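Local coordinates for nitrogenase iron-molybdenum cofactor biosynthesis protein NifB (Methanothermobacter thermautotrophicus, PDB 7JMA) that probably inserts carbide by radical SAM chemistry while fusing two [4Fe-4S] clusters into the [8Fe-9S-C] precursor of the nitrogenase iron-molybdenum cofactor, at residues A[149-154]-A[165-170]; A[137-142]-A[190-195]; A[196-201]-A[224-229]. One frame throughout, in Å; residues are numbered along the deposited sequence.

Interaction 1. Residues A[149-154]-A[165-170]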
loop_
_atom_site.group_PDB
_atom_site.type_symbol
_atom_site.label_atom_id
_atom_site.label_comp_id
_atom_site.label_asym_id
_atom_site.label_seq_id
_atom_site.Cartn_x
_atom_site.Cartn_y
_atom_site.Cartn_z
ATOM N N ILE A 149 16.446 -8.485 -6.217
ATOM C CA ILE A 149 15.309 -9.167 -5.613
ATOM C C ILE A 149 13.996 -8.658 -6.191
ATOM O O ILE A 149 13.091 -9.449 -6.476
ATOM C CB ILE A 149 15.352 -8.994 -4.080
ATOM C CG1 ILE A 149 16.568 -9.717 -3.496
ATOM C CG2 ILE A 149 14.041 -9.472 -3.449
ATOM C CD1 ILE A 149 16.783 -9.475 -2.019
ATOM N N GLY A 150 13.881 -7.337 -6.377
ATOM C CA GLY A 150 12.635 -6.766 -6.861
ATOM C C GLY A 150 12.282 -7.186 -8.274
ATOM O O GLY A 150 11.100 -7.325 -8.607
ATOM N N GLU A 151 13.291 -7.414 -9.117
ATOM C CA GLU A 151 13.028 -7.826 -10.488
ATOM C C GLU A 151 12.363 -9.190 -10.555
ATOM O O GLU A 151 11.760 -9.527 -11.581
ATOM C CB GLU A 151 14.328 -7.834 -11.288
ATOM C CG GLU A 151 15.244 -8.980 -10.927
ATOM C CD GLU A 151 16.630 -8.830 -11.525
ATOM O OE1 GLU A 151 16.890 -7.800 -12.181
ATOM O OE2 GLU A 151 17.457 -9.746 -11.336
ATOM N N LYS A 152 12.458 -9.983 -9.494
ATOM C CA LYS A 152 11.825 -11.295 -9.446
ATOM C C LYS A 152 10.411 -11.245 -8.880
ATOM O O LYS A 152 9.711 -12.262 -8.893
ATOM C CB LYS A 152 12.693 -12.258 -8.624
ATOM C CG LYS A 152 14.112 -12.411 -9.169
ATOM C CD LYS A 152 14.945 -13.369 -8.331
ATOM N N ILE A 153 9.979 -10.083 -8.399
ATOM C CA ILE A 153 8.669 -9.921 -7.796
ATOM C C ILE A 153 7.673 -9.239 -8.732
ATOM O O ILE A 153 6.475 -9.536 -8.667
ATOM C CB ILE A 153 8.822 -9.127 -6.473
ATOM C CG1 ILE A 153 9.649 -9.931 -5.462
ATOM C CG2 ILE A 153 7.468 -8.744 -5.881
ATOM C CD1 ILE A 153 10.079 -9.127 -4.220
ATOM N N TYR A 154 8.122 -8.338 -9.602
ATOM C CA TYR A 154 7.231 -7.578 -10.464
ATOM C C TYR A 154 7.517 -7.927 -11.913
ATOM O O TYR A 154 8.679 -7.952 -12.334
ATOM C CB TYR A 154 7.393 -6.082 -10.239
ATOM C CG TYR A 154 7.110 -5.698 -8.814
ATOM C CD1 TYR A 154 8.139 -5.602 -7.898
ATOM C CD2 TYR A 154 5.805 -5.465 -8.372
ATOM C CE1 TYR A 154 7.904 -5.261 -6.581
ATOM C CE2 TYR A 154 5.554 -5.113 -7.038
ATOM C CZ TYR A 154 6.614 -5.023 -6.151
ATOM O OH TYR A 154 6.402 -4.689 -4.828
ATOM N N HIS A 165 9.349 -3.308 -18.138
ATOM C CA HIS A 165 9.458 -4.723 -17.817
ATOM C C HIS A 165 10.651 -4.989 -16.920
ATOM O O HIS A 165 11.639 -4.249 -16.933
ATOM C CB HIS A 165 9.635 -5.588 -19.057
ATOM C CG HIS A 165 8.522 -5.473 -20.033
ATOM N ND1 HIS A 165 7.461 -6.354 -20.049
ATOM C CD2 HIS A 165 8.294 -4.582 -21.024
ATOM C CE1 HIS A 165 6.633 -6.016 -21.019
ATOM N NE2 HIS A 165 7.114 -4.944 -21.623
ATOM N N GLY A 166 10.543 -6.077 -16.166
ATOM C CA GLY A 166 11.705 -6.668 -15.529
ATOM C C GLY A 166 12.360 -5.719 -14.557
ATOM O O GLY A 166 11.699 -5.071 -13.732
ATOM N N ARG A 167 13.686 -5.638 -14.648
ATOM C CA ARG A 167 14.433 -4.855 -13.675
ATOM C C ARG A 167 14.058 -3.383 -13.751
ATOM O O ARG A 167 13.868 -2.732 -12.716
ATOM C CB ARG A 167 15.931 -5.045 -13.890
ATOM C CG ARG A 167 16.768 -4.303 -12.868
ATOM C CD ARG A 167 18.242 -4.375 -13.214
ATOM N NE ARG A 167 18.984 -5.110 -12.199
ATOM C CZ ARG A 167 19.834 -4.551 -11.346
ATOM N NH1 ARG A 167 20.055 -3.241 -11.384
ATOM N NH2 ARG A 167 20.462 -5.302 -10.453
ATOM N N GLU A 168 13.913 -2.846 -14.970
ATOM C CA GLU A 168 13.519 -1.447 -15.111
ATOM C C GLU A 168 12.154 -1.190 -14.489
ATOM O O GLU A 168 11.919 -0.123 -13.913
ATOM C CB GLU A 168 13.515 -1.034 -16.579
ATOM C CG GLU A 168 13.282 0.457 -16.772
ATOM C CD GLU A 168 13.542 0.927 -18.193
ATOM O OE1 GLU A 168 14.225 1.964 -18.356
ATOM O OE2 GLU A 168 13.059 0.271 -19.143
ATOM N N ALA A 169 11.231 -2.150 -14.606
ATOM C CA ALA A 169 9.934 -1.992 -13.951
ATOM C C ALA A 169 10.097 -1.811 -12.440
ATOM O O ALA A 169 9.536 -0.878 -11.852
ATOM C CB ALA A 169 9.031 -3.192 -14.262
ATOM N N PHE A 170 10.857 -2.695 -11.791
ATOM C CA PHE A 170 11.042 -2.552 -10.351
ATOM C C PHE A 170 11.755 -1.251 -10.000
ATOM O O PHE A 170 11.441 -0.612 -8.983
ATOM C CB PHE A 170 11.828 -3.724 -9.768
ATOM C CG PHE A 170 12.189 -3.500 -8.333
ATOM C CD1 PHE A 170 11.223 -3.622 -7.346
ATOM C CD2 PHE A 170 13.467 -3.081 -7.977
ATOM C CE1 PHE A 170 11.541 -3.379 -6.005
ATOM C CE2 PHE A 170 13.783 -2.839 -6.650
ATOM C CZ PHE A 170 12.816 -2.988 -5.667
#
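Glu151 and Arg167 form the one charged link of this contact, a salt bridge with a weak hydrogen bond inside it: Arg167 NE lies 3.4 Å from Glu151 OE1, and the N-H...O angle of 139° is far from straight. OE1 sits at the edge of the guanidinium, near its plane, yet the carboxylate is turned 68° against it, so the two groups do not pair flat. Glu151 gets there with CG set between its backbone N and carbonyl carbon and an extended chain beyond, which lays OE1 alongside the aliphatic part of the arginine; OE1 is 3.4 Å from Arg167 CB. The guanidinium has a second acidic partner, since NH1 forms a salt bridge with Glu171.

Inward from this pair the contact turns apolar. Phe170 places one ring face over the backbone of Gly150, whose CA stands 3.5 Å from the ring centroid and 14° off the normal, a CH-pi contact made directly by a residue without a side chain. At the edge of the same ring, Phe170 CD1 meets Tyr154 CD1 at 3.7 Å. Tyr154 OH is hydrogen-bonded to Asn143, and its side chain packs on Ile40 and on Cys42, a ligand of a [4Fe-4S] cluster that is absent from this model.

The contact thus joins helix 147-150 and the residues that follow it to the N-terminal part of helix 166-186. Pro147 packs against both Arg167 and Phe170, while strand 40-42 lies beside Tyr154 in the small antiparallel sheet.

Interaction 2. Residues A[137-142]-A[190-195]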
loop_
_atom_site.group_PDB
_atom_site.type_symbol
_atom_site.label_atom_id
_atom_site.label_comp_id
_atom_site.label_asym_id
_atom_site.label_seq_id
_atom_site.Cartn_x
_atom_site.Cartn_y
_atom_site.Cartn_z
ATOM N N THR A 137 -3.829 8.355 6.752
ATOM C CA THR A 137 -2.919 7.221 6.781
ATOM C C THR A 137 -2.882 6.580 5.406
ATOM O O THR A 137 -3.918 6.436 4.762
ATOM C CB THR A 137 -3.375 6.187 7.820
ATOM O OG1 THR A 137 -3.526 6.824 9.099
ATOM C CG2 THR A 137 -2.366 5.034 7.927
ATOM N N VAL A 138 -1.684 6.216 4.951
ATOM C CA VAL A 138 -1.519 5.487 3.704
ATOM C C VAL A 138 -0.658 4.269 3.988
ATOM O O VAL A 138 0.374 4.380 4.668
ATOM C CB VAL A 138 -0.877 6.349 2.603
ATOM C CG1 VAL A 138 -0.592 5.480 1.352
ATOM C CG2 VAL A 138 -1.752 7.537 2.251
ATOM N N THR A 139 -1.094 3.123 3.486
ATOM C CA THR A 139 -0.337 1.884 3.559
ATOM C C THR A 139 0.300 1.652 2.194
ATOM O O THR A 139 -0.405 1.606 1.181
ATOM C CB THR A 139 -1.238 0.723 3.963
ATOM O OG1 THR A 139 -1.825 1.005 5.237
ATOM C CG2 THR A 139 -0.445 -0.568 4.056
ATOM N N VAL A 140 1.626 1.541 2.167
ATOM C CA VAL A 140 2.397 1.363 0.935
ATOM C C VAL A 140 2.991 -0.038 0.958
ATOM O O VAL A 140 3.583 -0.444 1.961
ATOM C CB VAL A 140 3.510 2.421 0.816
ATOM C CG1 VAL A 140 4.247 2.244 -0.526
ATOM C CG2 VAL A 140 2.942 3.846 0.941
ATOM N N THR A 141 2.819 -0.800 -0.127
ATOM C CA THR A 141 3.338 -2.155 -0.162
ATOM C C THR A 141 4.731 -2.113 -0.772
ATOM O O THR A 141 4.892 -1.763 -1.949
ATOM C CB THR A 141 2.397 -3.065 -0.943
ATOM O OG1 THR A 141 1.158 -3.141 -0.221
ATOM C CG2 THR A 141 2.989 -4.474 -1.052
ATOM N N VAL A 142 5.733 -2.451 0.034
ATOM C CA VAL A 142 7.133 -2.410 -0.366
ATOM C C VAL A 142 7.692 -3.800 -0.136
ATOM O O VAL A 142 7.860 -4.226 1.013
ATOM C CB VAL A 142 7.954 -1.380 0.422
ATOM C CG1 VAL A 142 9.398 -1.424 -0.090
ATOM C CG2 VAL A 142 7.377 0.036 0.310
ATOM N N ILE A 190 0.369 9.543 8.049
ATOM C CA ILE A 190 1.010 8.380 8.659
ATOM C C ILE A 190 1.269 7.347 7.579
ATOM O O ILE A 190 0.338 6.925 6.887
ATOM C CB ILE A 190 0.132 7.786 9.760
ATOM C CG1 ILE A 190 -0.139 8.820 10.867
ATOM C CG2 ILE A 190 0.741 6.493 10.306
ATOM C CD1 ILE A 190 -1.271 8.392 11.762
ATOM N N VAL A 191 2.521 6.916 7.433
ATOM C CA VAL A 191 2.854 5.915 6.412
ATOM C C VAL A 191 3.078 4.586 7.102
ATOM O O VAL A 191 3.950 4.461 7.977
ATOM C CB VAL A 191 4.081 6.317 5.580
ATOM C CG1 VAL A 191 4.383 5.205 4.533
ATOM C CG2 VAL A 191 3.840 7.615 4.892
ATOM N N LYS A 192 2.293 3.590 6.704
ATOM C CA LYS A 192 2.479 2.216 7.123
ATOM C C LYS A 192 3.007 1.446 5.922
ATOM O O LYS A 192 2.544 1.656 4.802
ATOM C CB LYS A 192 1.164 1.611 7.605
ATOM C CG LYS A 192 0.518 2.425 8.730
ATOM C CD LYS A 192 -0.804 1.825 9.177
ATOM C CE LYS A 192 -1.376 2.579 10.380
ATOM N NZ LYS A 192 -2.814 2.246 10.629
ATOM N N VAL A 193 3.995 0.586 6.134
ATOM C CA VAL A 193 4.568 -0.191 5.036
ATOM C C VAL A 193 4.177 -1.647 5.217
ATOM O O VAL A 193 4.401 -2.230 6.286
ATOM C CB VAL A 193 6.096 -0.009 4.951
ATOM C CG1 VAL A 193 6.729 -1.040 4.003
ATOM C CG2 VAL A 193 6.416 1.406 4.459
ATOM N N ASN A 194 3.563 -2.225 4.178
ATOM C CA ASN A 194 3.304 -3.654 4.105
ATOM C C ASN A 194 4.423 -4.302 3.303
ATOM O O ASN A 194 4.798 -3.797 2.238
ATOM C CB ASN A 194 1.957 -3.947 3.429
ATOM C CG ASN A 194 0.783 -3.824 4.379
ATOM O OD1 ASN A 194 0.934 -3.404 5.526
ATOM N ND2 ASN A 194 -0.399 -4.171 3.896
ATOM N N SER A 195 4.951 -5.406 3.811
ATOM C CA SER A 195 5.943 -6.189 3.088
ATOM C C SER A 195 5.542 -7.653 3.136
ATOM O O SER A 195 5.296 -8.196 4.218
ATOM C CB SER A 195 7.340 -5.990 3.681
ATOM O OG SER A 195 7.680 -4.609 3.689
HETATM O O HOH W 1 -0.305 -5.166 1.047
#
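Thr137 to Thr141 and Ile190 to Asn194 pair as adjacent parallel strands in the six-stranded parallel sheet of the radical SAM fold, a partial TIM barrel. The strand axes approach to 4.5 Å at a signed crossing angle of -28°. Val138, Val140 and Val142 each donate N-H to a carbonyl of the partner strand, and Lys192 and Asn194 donate back to Val138 O and Val140 O. This gives an unbroken parallel ladder, illustrated by Val140 N to Lys192 O at 2.8 Å and 164°.

Lys192 can be followed outward over the face that carries the threonines. Its CB lies 3.9 Å from Thr139 OG1. With CG beside the backbone N (chi1 -56°), the extended chain is carried back over the neighbouring strand to Thr137. CG and then CD approach Thr137 CG2, CE comes nearest to that methyl at 3.6 Å, and this last methylene and NZ run past it in van der Waals contact. Thr137 also packs on Cys115, a ligand of another [4Fe-4S] cluster that is not bound in this model.

Further along this face, Thr139 CG2 touches the amide of Asn194, 3.5 Å from OD1. A water bridges Asn194 ND2 to Thr141 OG1, accepting from Asn194 ND2 at 3.0 Å.

The valine face is buried under helix 166-186, where Val191 packs on Ile181 and Leu184; across the strands, Val193 CG1 meets Val142 CB at 3.8 Å. Beyond the last bridge, Ser195 OG donates to Val142 O at 2.7 Å, nearly in line with the carbonyl bond.

Interaction 3. Residues A[196-201]-A[224-229]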
loop_
_atom_site.group_PDB
_atom_site.type_symbol
_atom_site.label_atom_id
_atom_site.label_comp_id
_atom_site.label_asym_id
_atom_site.label_seq_id
_atom_site.Cartn_x
_atom_site.Cartn_y
_atom_site.Cartn_z
ATOM N N VAL A 196 5.462 -8.286 1.965
ATOM C CA VAL A 196 5.145 -9.710 1.889
ATOM C C VAL A 196 6.419 -10.521 2.089
ATOM O O VAL A 196 7.416 -10.334 1.380
ATOM C CB VAL A 196 4.479 -10.050 0.547
ATOM C CG1 VAL A 196 4.178 -11.560 0.459
ATOM C CG2 VAL A 196 3.206 -9.216 0.363
ATOM N N LEU A 197 6.384 -11.434 3.051
ATOM C CA LEU A 197 7.530 -12.286 3.333
ATOM C C LEU A 197 7.512 -13.454 2.354
ATOM O O LEU A 197 6.616 -14.298 2.404
ATOM C CB LEU A 197 7.478 -12.762 4.779
ATOM C CG LEU A 197 8.566 -13.732 5.212
ATOM C CD1 LEU A 197 9.921 -13.111 4.960
ATOM C CD2 LEU A 197 8.384 -14.066 6.679
ATOM N N ILE A 198 8.485 -13.491 1.450
ATOM C CA ILE A 198 8.567 -14.538 0.435
ATOM C C ILE A 198 9.762 -15.416 0.773
ATOM O O ILE A 198 10.911 -15.025 0.514
ATOM C CB ILE A 198 8.693 -13.962 -0.985
ATOM C CG1 ILE A 198 7.535 -13.017 -1.305
ATOM C CG2 ILE A 198 8.726 -15.104 -2.014
ATOM C CD1 ILE A 198 7.875 -11.965 -2.346
ATOM N N PRO A 199 9.541 -16.594 1.347
ATOM C CA PRO A 199 10.666 -17.446 1.746
ATOM C C PRO A 199 11.543 -17.779 0.550
ATOM O O PRO A 199 11.051 -18.140 -0.522
ATOM C CB PRO A 199 9.981 -18.691 2.317
ATOM C CG PRO A 199 8.623 -18.221 2.705
ATOM C CD PRO A 199 8.244 -17.191 1.696
ATOM N N GLY A 200 12.849 -17.626 0.732
ATOM C CA GLY A 200 13.791 -17.912 -0.327
ATOM C C GLY A 200 13.947 -16.818 -1.352
ATOM O O GLY A 200 14.667 -17.013 -2.336
ATOM N N LEU A 201 13.289 -15.673 -1.166
ATOM C CA LEU A 201 13.414 -14.572 -2.110
ATOM C C LEU A 201 13.777 -13.280 -1.391
ATOM O O LEU A 201 14.788 -12.652 -1.718
ATOM C CB LEU A 201 12.119 -14.392 -2.908
ATOM C CG LEU A 201 12.165 -13.395 -4.065
ATOM C CD1 LEU A 201 13.341 -13.702 -4.981
ATOM C CD2 LEU A 201 10.864 -13.455 -4.855
ATOM N N ILE A 224 3.593 -9.420 6.157
ATOM C CA ILE A 224 2.489 -10.263 5.709
ATOM C C ILE A 224 3.091 -11.540 5.133
ATOM O O ILE A 224 3.993 -11.458 4.296
ATOM C CB ILE A 224 1.622 -9.552 4.652
ATOM C CG1 ILE A 224 1.066 -8.243 5.214
ATOM C CG2 ILE A 224 0.503 -10.471 4.175
ATOM C CD1 ILE A 224 0.452 -8.397 6.579
ATOM N N PRO A 225 2.657 -12.717 5.570
ATOM C CA PRO A 225 3.201 -13.946 4.983
ATOM C C PRO A 225 2.662 -14.138 3.577
ATOM O O PRO A 225 1.502 -13.830 3.294
ATOM C CB PRO A 225 2.705 -15.042 5.932
ATOM C CG PRO A 225 1.428 -14.498 6.479
ATOM C CD PRO A 225 1.662 -13.003 6.622
ATOM N N LEU A 226 3.524 -14.623 2.689
ATOM C CA LEU A 226 3.077 -14.971 1.345
ATOM C C LEU A 226 2.004 -16.049 1.399
ATOM O O LEU A 226 2.129 -17.032 2.129
ATOM C CB LEU A 226 4.254 -15.473 0.508
ATOM C CG LEU A 226 3.843 -16.032 -0.859
ATOM C CD1 LEU A 226 3.418 -14.882 -1.768
ATOM C CD2 LEU A 226 4.957 -16.875 -1.475
ATOM N N ILE A 227 0.947 -15.866 0.614
ATOM C CA ILE A 227 -0.003 -16.949 0.371
ATOM C C ILE A 227 0.160 -17.388 -1.077
ATOM O O ILE A 227 -0.340 -16.714 -1.989
ATOM C CB ILE A 227 -1.446 -16.521 0.668
ATOM C CG1 ILE A 227 -1.540 -15.917 2.068
ATOM C CG2 ILE A 227 -2.378 -17.717 0.547
ATOM C CD1 ILE A 227 -2.898 -15.349 2.388
ATOM N N PRO A 228 0.849 -18.497 -1.337
ATOM C CA PRO A 228 1.137 -18.872 -2.726
ATOM C C PRO A 228 -0.137 -19.186 -3.493
ATOM O O PRO A 228 -1.043 -19.849 -2.985
ATOM C CB PRO A 228 2.035 -20.109 -2.588
ATOM C CG PRO A 228 1.896 -20.553 -1.179
ATOM C CD PRO A 228 1.468 -19.407 -0.357
ATOM N N MET A 229 -0.204 -18.684 -4.725
ATOM C CA MET A 229 -1.346 -18.931 -5.596
ATOM C C MET A 229 -0.950 -18.580 -7.020
ATOM O O MET A 229 -0.314 -17.552 -7.249
ATOM C CB MET A 229 -2.570 -18.111 -5.168
#
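Val196 opens the pairing with Ile224 through its backbone: Val196 CA makes a CA-H...O contact of 3.2 Å with Ile224 O. Its CG1, anti to the backbone N, reaches along the partner chain and lies 3.7 Å from Leu226 CA. Leu197 carries both hydrogen bonds of the contact. Leu197 N gives a nearly straight bond to Ile224 O (2.7 Å, 167°), whereas Leu197 O accepts a more bent one from Leu226 N (3.1 Å, 145°), with the donor tilted 25° from the carbonyl plane. Between these bonds lies Pro225, bridged to Leu197 in parallel register. Ile198 has left the strand, and its CG2 meets Leu226 CD2 at 4.2 Å. The turn that follows is held by Asn202, whose side chain bonds to Val196 O and Ile198 N, and by Asp203, which takes Gly200 N.

This is the C-terminal end of the strand pair in the beta-alpha-beta unit of strand 190-197, helix 206-216 and strand 220-225. Two backbone bonds fix the register, and beyond them a few aliphatic contacts through Leu226 carry the contact as the chains part, consistent with the C-terminal end of a sheet, where regular pairing gives way to loops.

Overall arrangement
Interactions 2 and 3 share strand 190-197 and belong to one sheet: interaction 2 is central in the fold, its centre about 5 Å from the chain centre, while interaction 3 is at the fraying end, about 16 Å out. A probable hydrogen bond from Ile224 N to Ser195 O joins them. Interaction 1, about 17 Å from the chain centre, is nested along the chain inside the loop closed by interaction 2, and touches interaction 3 where Ile149, Lys152 and Ile153 pack on Leu201. Chemistry follows place: a continuous backbone ladder in interaction 2, two bonds with aliphatic packing in interaction 3, and in interaction 1 a partly exposed salt bridge beside buried aromatic rings.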